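Local coordinates for protein probable arabinosyltransferase C (PDB 3PTY) that polymerises arabinose into the arabinan of the mycobacterial cell wall, and whose C-terminal extracellular domain, the part described here, is a lectin-like carbohydrate-binding module, at residues A[179-184]-A[191-196]; A[146-151]-A[224-229]. All blocks are in the same frame, centred on the assembly; numbering follows the deposited sequence.

Contact 1: residues A[179-184]-A[191-196]; sequences RLQWAT and GHHGGS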
loop_
_atom_site.group_PDB
_atom_site.type_symbol
_atom_site.label_atom_id
_atom_site.label_comp_id
_atom_site.label_asym_id
_atom_site.label_seq_id
_atom_site.Cartn_x
_atom_site.Cartn_y
_atom_site.Cartn_z
ATOM N N ARG A 179 -21.323 2.239 23.455
ATOM C CA ARG A 179 -22.424 3.116 23.096
ATOM C C ARG A 179 -22.225 4.504 23.660
ATOM O O ARG A 179 -21.516 4.692 24.645
ATOM C CB ARG A 179 -23.759 2.531 23.584
ATOM C CG ARG A 179 -24.060 1.148 23.001
ATOM C CD ARG A 179 -25.458 0.661 23.374
ATOM N NE ARG A 179 -26.466 1.551 22.824
ATOM C CZ ARG A 179 -27.172 1.314 21.721
ATOM N NH1 ARG A 179 -27.012 0.187 21.039
ATOM N NH2 ARG A 179 -28.050 2.211 21.308
ATOM N N LEU A 180 -22.853 5.470 23.008
ATOM C CA LEU A 180 -22.891 6.836 23.485
ATOM C C LEU A 180 -24.303 7.094 23.985
ATOM O O LEU A 180 -25.263 6.947 23.231
ATOM C CB LEU A 180 -22.591 7.791 22.326
ATOM C CG LEU A 180 -22.647 9.293 22.617
ATOM C CD1 LEU A 180 -21.355 9.769 23.257
ATOM C CD2 LEU A 180 -22.917 10.057 21.331
ATOM N N GLN A 181 -24.434 7.469 25.252
ATOM C CA GLN A 181 -25.733 7.843 25.798
ATOM C C GLN A 181 -25.829 9.360 25.869
ATOM O O GLN A 181 -24.826 10.035 26.089
ATOM C CB GLN A 181 -25.923 7.241 27.192
ATOM C CG GLN A 181 -25.899 5.721 27.227
ATOM C CD GLN A 181 -26.218 5.168 28.602
ATOM O OE1 GLN A 181 -26.158 5.885 29.597
ATOM N NE2 GLN A 181 -26.558 3.883 28.666
ATOM N N TRP A 182 -27.031 9.892 25.672
ATOM C CA TRP A 182 -27.261 11.325 25.804
ATOM C C TRP A 182 -28.337 11.618 26.841
ATOM O O TRP A 182 -29.098 10.727 27.244
ATOM C CB TRP A 182 -27.643 11.952 24.458
ATOM C CG TRP A 182 -28.862 11.338 23.820
ATOM C CD1 TRP A 182 -30.167 11.490 24.217
ATOM C CD2 TRP A 182 -28.890 10.500 22.659
ATOM N NE1 TRP A 182 -30.998 10.783 23.377
ATOM C CE2 TRP A 182 -30.238 10.170 22.412
ATOM C CE3 TRP A 182 -27.902 9.993 21.803
ATOM C CZ2 TRP A 182 -30.624 9.356 21.343
ATOM C CZ3 TRP A 182 -28.291 9.180 20.740
ATOM C CH2 TRP A 182 -29.639 8.870 20.525
ATOM N N ALA A 183 -28.414 12.877 27.253
ATOM C CA ALA A 183 -29.347 13.280 28.297
ATOM C C ALA A 183 -29.524 14.788 28.329
ATOM O O ALA A 183 -28.636 15.537 27.904
ATOM C CB ALA A 183 -28.853 12.784 29.664
ATOM N N THR A 184 -30.679 15.224 28.829
ATOM C CA THR A 184 -30.893 16.618 29.188
ATOM C C THR A 184 -30.277 16.845 30.569
ATOM O O THR A 184 -29.913 15.886 31.254
ATOM C CB THR A 184 -32.396 16.928 29.301
ATOM O OG1 THR A 184 -32.959 16.112 30.334
ATOM C CG2 THR A 184 -33.113 16.640 27.980
ATOM N N GLY A 191 -29.661 10.742 37.160
ATOM C CA GLY A 191 -28.972 9.503 36.845
ATOM C C GLY A 191 -29.542 8.747 35.655
ATOM O O GLY A 191 -29.174 7.596 35.409
ATOM N N HIS A 192 -30.434 9.391 34.907
ATOM C CA HIS A 192 -31.037 8.757 33.738
ATOM C C HIS A 192 -30.412 9.252 32.437
ATOM O O HIS A 192 -29.663 10.229 32.427
ATOM C CB HIS A 192 -32.544 9.024 33.696
ATOM C CG HIS A 192 -33.264 8.636 34.951
ATOM N ND1 HIS A 192 -34.298 9.383 35.476
ATOM C CD2 HIS A 192 -33.092 7.587 35.788
ATOM C CE1 HIS A 192 -34.737 8.804 36.579
ATOM N NE2 HIS A 192 -34.021 7.714 36.793
ATOM N N HIS A 193 -30.742 8.579 31.338
ATOM C CA HIS A 193 -30.360 9.045 30.005
ATOM C C HIS A 193 -31.578 8.993 29.089
ATOM O O HIS A 193 -32.493 8.201 29.315
ATOM C CB HIS A 193 -29.207 8.208 29.437
ATOM C CG HIS A 193 -29.559 6.776 29.177
ATOM N ND1 HIS A 193 -29.694 5.846 30.187
ATOM C CD2 HIS A 193 -29.786 6.110 28.020
ATOM C CE1 HIS A 193 -29.999 4.672 29.662
ATOM N NE2 HIS A 193 -30.061 4.803 28.349
ATOM N N GLY A 194 -31.597 9.844 28.068
ATOM C CA GLY A 194 -32.739 9.934 27.176
ATOM C C GLY A 194 -32.675 8.971 26.008
ATOM O O GLY A 194 -33.680 8.714 25.351
ATOM N N GLY A 195 -31.488 8.437 25.736
ATOM C CA GLY A 195 -31.322 7.525 24.619
ATOM C C GLY A 195 -29.853 7.237 24.390
ATOM O O GLY A 195 -28.994 7.734 25.126
ATOM N N SER A 196 -29.559 6.438 23.373
ATOM C CA SER A 196 -28.174 6.083 23.086
ATOM C C SER A 196 -28.011 5.640 21.645
ATOM O O SER A 196 -28.996 5.332 20.949
ATOM C CB SER A 196 -27.704 4.977 24.027
ATOM O OG SER A 196 -28.358 3.760 23.739
#
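Arg179 grips the hydroxyl of Ser196 side-on: NE and NH2 both donate to the one OG, with Arg179 NH2 to Ser196 OG at 2.9 Å. Neither bond is straight, because two nearly parallel N-H groups converge on one oxygen, which also lies somewhat out of the guanidinium plane. A bend in the arginine chain at chi3 turns the guanidinium toward the serine.

Two backbone bonds join the segments, one of them from the loop residue Gly194: Trp182 N donates to Gly195 O at 3.0 Å, and Gly194 N to Trp182 O at 2.8 Å. Trp182 and Gly195 form the antiparallel hydrogen-bonded pair, Gln181 and Ser196 the non-hydrogen-bonded one.

On the face carrying Gln181 and Ser196, the amide of Gln181 stacks on the ring of His193, planes only 11° apart, with CD over the ring centre. Gln181 OE1 comes to 3.5 Å from His193 CG; its hydrogen bond comes from Arg226 NE on the next strand, which probably fixes the rotation of the amide. Gln181 CG also rests on Ser196 CB, 3.7 Å away.

The other face belongs to Trp182. With CG set between its backbone N and carbonyl carbon (chi1 57°), the indole folds across the neighbouring strand and lies directly on its backbone: Gly195 C sits over the ring, 3.6 Å from Trp182 CE2, and Ser196 N lies nearer the rim.

Where the chain re-enters the antiparallel sheet of the lectin-like domain after helix 185-189, flat groups thus lie over peptide and imidazole, and Arg179 holds the Ser196 hydroxyl at the far end.

Contact 2: residues A[146-151]-A[224-229]; sequences LRSGWY and QVRLVA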
loop_
_atom_site.group_PDB
_atom_site.type_symbol
_atom_site.label_atom_id
_atom_site.label_comp_id
_atom_site.label_asym_id
_atom_site.label_seq_id
_atom_site.Cartn_x
_atom_site.Cartn_y
_atom_site.Cartn_z
ATOM N N LEU A 146 -17.633 -0.247 31.675
ATOM C CA LEU A 146 -17.270 1.145 31.885
ATOM C C LEU A 146 -18.469 2.047 31.667
ATOM O O LEU A 146 -19.245 1.852 30.734
ATOM C CB LEU A 146 -16.146 1.554 30.934
ATOM C CG LEU A 146 -15.647 3.002 31.037
ATOM C CD1 LEU A 146 -14.933 3.236 32.372
ATOM C CD2 LEU A 146 -14.706 3.318 29.897
ATOM N N ARG A 147 -18.605 3.041 32.535
ATOM C CA ARG A 147 -19.556 4.119 32.341
ATOM C C ARG A 147 -18.842 5.397 32.729
ATOM O O ARG A 147 -18.451 5.563 33.885
ATOM C CB ARG A 147 -20.791 3.920 33.230
ATOM C CG ARG A 147 -21.809 5.040 33.131
ATOM C CD ARG A 147 -23.134 4.660 33.803
ATOM N NE ARG A 147 -23.054 4.693 35.266
ATOM C CZ ARG A 147 -23.102 3.619 36.046
ATOM N NH1 ARG A 147 -23.228 2.407 35.512
ATOM N NH2 ARG A 147 -23.027 3.759 37.365
ATOM N N SER A 148 -18.647 6.290 31.766
ATOM C CA SER A 148 -17.948 7.535 32.040
ATOM C C SER A 148 -18.862 8.496 32.788
ATOM O O SER A 148 -20.071 8.275 32.890
ATOM C CB SER A 148 -17.474 8.195 30.737
ATOM O OG SER A 148 -18.552 8.867 30.086
ATOM N N GLY A 149 -18.276 9.570 33.302
ATOM C CA GLY A 149 -19.060 10.688 33.779
ATOM C C GLY A 149 -19.646 11.414 32.582
ATOM O O GLY A 149 -19.361 11.076 31.416
ATOM N N TRP A 150 -20.461 12.422 32.860
ATOM C CA TRP A 150 -21.100 13.195 31.802
ATOM C C TRP A 150 -20.186 14.259 31.209
ATOM O O TRP A 150 -19.455 14.942 31.935
ATOM C CB TRP A 150 -22.373 13.859 32.331
ATOM C CG TRP A 150 -23.457 12.886 32.682
ATOM C CD1 TRP A 150 -23.840 12.495 33.936
ATOM C CD2 TRP A 150 -24.307 12.186 31.765
ATOM N NE1 TRP A 150 -24.877 11.592 33.853
ATOM C CE2 TRP A 150 -25.190 11.390 32.532
ATOM C CE3 TRP A 150 -24.420 12.163 30.367
ATOM C CZ2 TRP A 150 -26.165 10.573 31.953
ATOM C CZ3 TRP A 150 -25.401 11.349 29.786
ATOM C CH2 TRP A 150 -26.256 10.566 30.582
ATOM N N TYR A 151 -20.259 14.406 29.886
ATOM C CA TYR A 151 -19.535 15.441 29.159
ATOM C C TYR A 151 -20.531 16.414 28.532
ATOM O O TYR A 151 -21.613 16.019 28.117
ATOM C CB TYR A 151 -18.686 14.811 28.054
ATOM C CG TYR A 151 -17.533 13.986 28.571
ATOM C CD1 TYR A 151 -17.698 12.633 28.866
ATOM C CD2 TYR A 151 -16.274 14.559 28.771
ATOM C CE1 TYR A 151 -16.638 11.869 29.336
ATOM C CE2 TYR A 151 -15.207 13.801 29.254
ATOM C CZ TYR A 151 -15.399 12.462 29.533
ATOM O OH TYR A 151 -14.349 11.701 29.987
ATOM N N GLN A 224 -25.901 16.682 27.405
ATOM C CA GLN A 224 -24.783 15.931 27.969
ATOM C C GLN A 224 -24.687 14.549 27.333
ATOM O O GLN A 224 -25.698 13.982 26.919
ATOM C CB GLN A 224 -24.956 15.785 29.490
ATOM C CG GLN A 224 -25.210 17.096 30.214
ATOM C CD GLN A 224 -25.315 16.936 31.721
ATOM O OE1 GLN A 224 -24.769 15.994 32.306
ATOM N NE2 GLN A 224 -26.011 17.871 32.362
ATOM N N VAL A 225 -23.473 14.004 27.256
ATOM C CA VAL A 225 -23.301 12.642 26.761
ATOM C C VAL A 225 -22.312 11.893 27.634
ATOM O O VAL A 225 -21.492 12.503 28.319
ATOM C CB VAL A 225 -22.792 12.602 25.305
ATOM C CG1 VAL A 225 -23.817 13.220 24.357
ATOM C CG2 VAL A 225 -21.428 13.304 25.191
ATOM N N ARG A 226 -22.389 10.570 27.609
ATOM C CA ARG A 226 -21.385 9.757 28.287
ATOM C C ARG A 226 -21.154 8.481 27.500
ATOM O O ARG A 226 -21.981 8.101 26.670
ATOM C CB ARG A 226 -21.813 9.436 29.722
ATOM C CG ARG A 226 -22.995 8.478 29.825
ATOM C CD ARG A 226 -23.373 8.200 31.292
ATOM N NE ARG A 226 -24.623 7.448 31.385
ATOM C CZ ARG A 226 -25.307 7.251 32.510
ATOM N NH1 ARG A 226 -24.864 7.743 33.670
ATOM N NH2 ARG A 226 -26.438 6.556 32.475
ATOM N N LEU A 227 -20.032 7.824 27.772
ATOM C CA LEU A 227 -19.683 6.569 27.122
ATOM C C LEU A 227 -20.004 5.397 28.029
ATOM O O LEU A 227 -19.793 5.462 29.242
ATOM C CB LEU A 227 -18.179 6.533 26.810
ATOM C CG LEU A 227 -17.626 7.660 25.944
ATOM C CD1 LEU A 227 -16.119 7.470 25.730
ATOM C CD2 LEU A 227 -18.376 7.710 24.612
ATOM N N VAL A 228 -20.500 4.317 27.440
ATOM C CA VAL A 228 -20.690 3.085 28.187
ATOM C C VAL A 228 -20.124 1.943 27.366
ATOM O O VAL A 228 -20.284 1.902 26.145
ATOM C CB VAL A 228 -22.171 2.828 28.528
ATOM C CG1 VAL A 228 -22.726 3.972 29.387
ATOM C CG2 VAL A 228 -22.991 2.658 27.261
ATOM N N ALA A 229 -19.434 1.031 28.034
ATOM C CA ALA A 229 -18.814 -0.083 27.349
ATOM C C ALA A 229 -19.008 -1.341 28.174
ATOM O O ALA A 229 -18.985 -1.300 29.404
ATOM C CB ALA A 229 -17.318 0.185 27.114
HETATM O O HOH W 1 -22.260 8.556 34.551
#
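Trp150 and Arg226 have the most surface buried by the contact; Arg226 crosses one face of the indole. Arg226 CD sits 3.7 Å from the centroid of the six-membered ring of Trp150, close to the ring normal, a CH-pi contact. Farther along, the guanidinium runs nearly parallel to the indole (15° between planes), with Arg226 CZ 3.5 Å from Trp150 CZ2. The opposite guanidinium face is covered by the aliphatic part of Arg147, whose CD lies 3.5 Å from Arg226 NH1. The arginine is thus sandwiched between an aromatic ring and a methylene, although its charge approaches that of Arg147. A water accepts from Arg226 NH1 and donates to Ser148 O, while Arg226 NE is held by Gln181 OE1.

Leu146 pairs with Ala229, and Tyr151 with Val225, through two backbone bonds each, but the register slips by one residue between them. Ser148 bridges the irregularity. Its N donates to Leu227 O, and its OG stands in for a backbone carbonyl, accepting from Leu227 N at 2.9 Å while donating to Gly149 O at 2.7 Å. Chi1 of 78° turns the hydroxyl toward the partner strand.

Gln224 OE1 lies 3.2 Å from Trp150 CB, and Gln224 NE2 bonds Asp185.

This interrupted antiparallel pairing belongs to the beta-sandwich; strand 178-183 flanks strand 224-231 on its other side, and its Ala183 touches Trp150. Helix 185-189 packs on Trp150 and Gln224, strand 240-242 on Leu146 and Ala229.

In the fold
After the N-terminal helix and several earlier strands, the chain reaches strand 144-152, then strands 164-171 and 178-183. Helix 185-189 turns it back, and contact 1 closes this short connection by pairing strand 178-183 with strand 195-202. Only after strand 209-214 does the chain return to pair strand 224-231 with strand 144-152, closing contact 2, a loop of 72 intervening residues inside which contact 1 is nested. The two share one antiparallel sheet, in the order 144-152, 224-231, 178-183, 195-202, so their centres lie only about 8 Å apart. Across the shared seam, Arg179 N probably bonds Val228 O. Four strands adjacent in the sheet are thus joined.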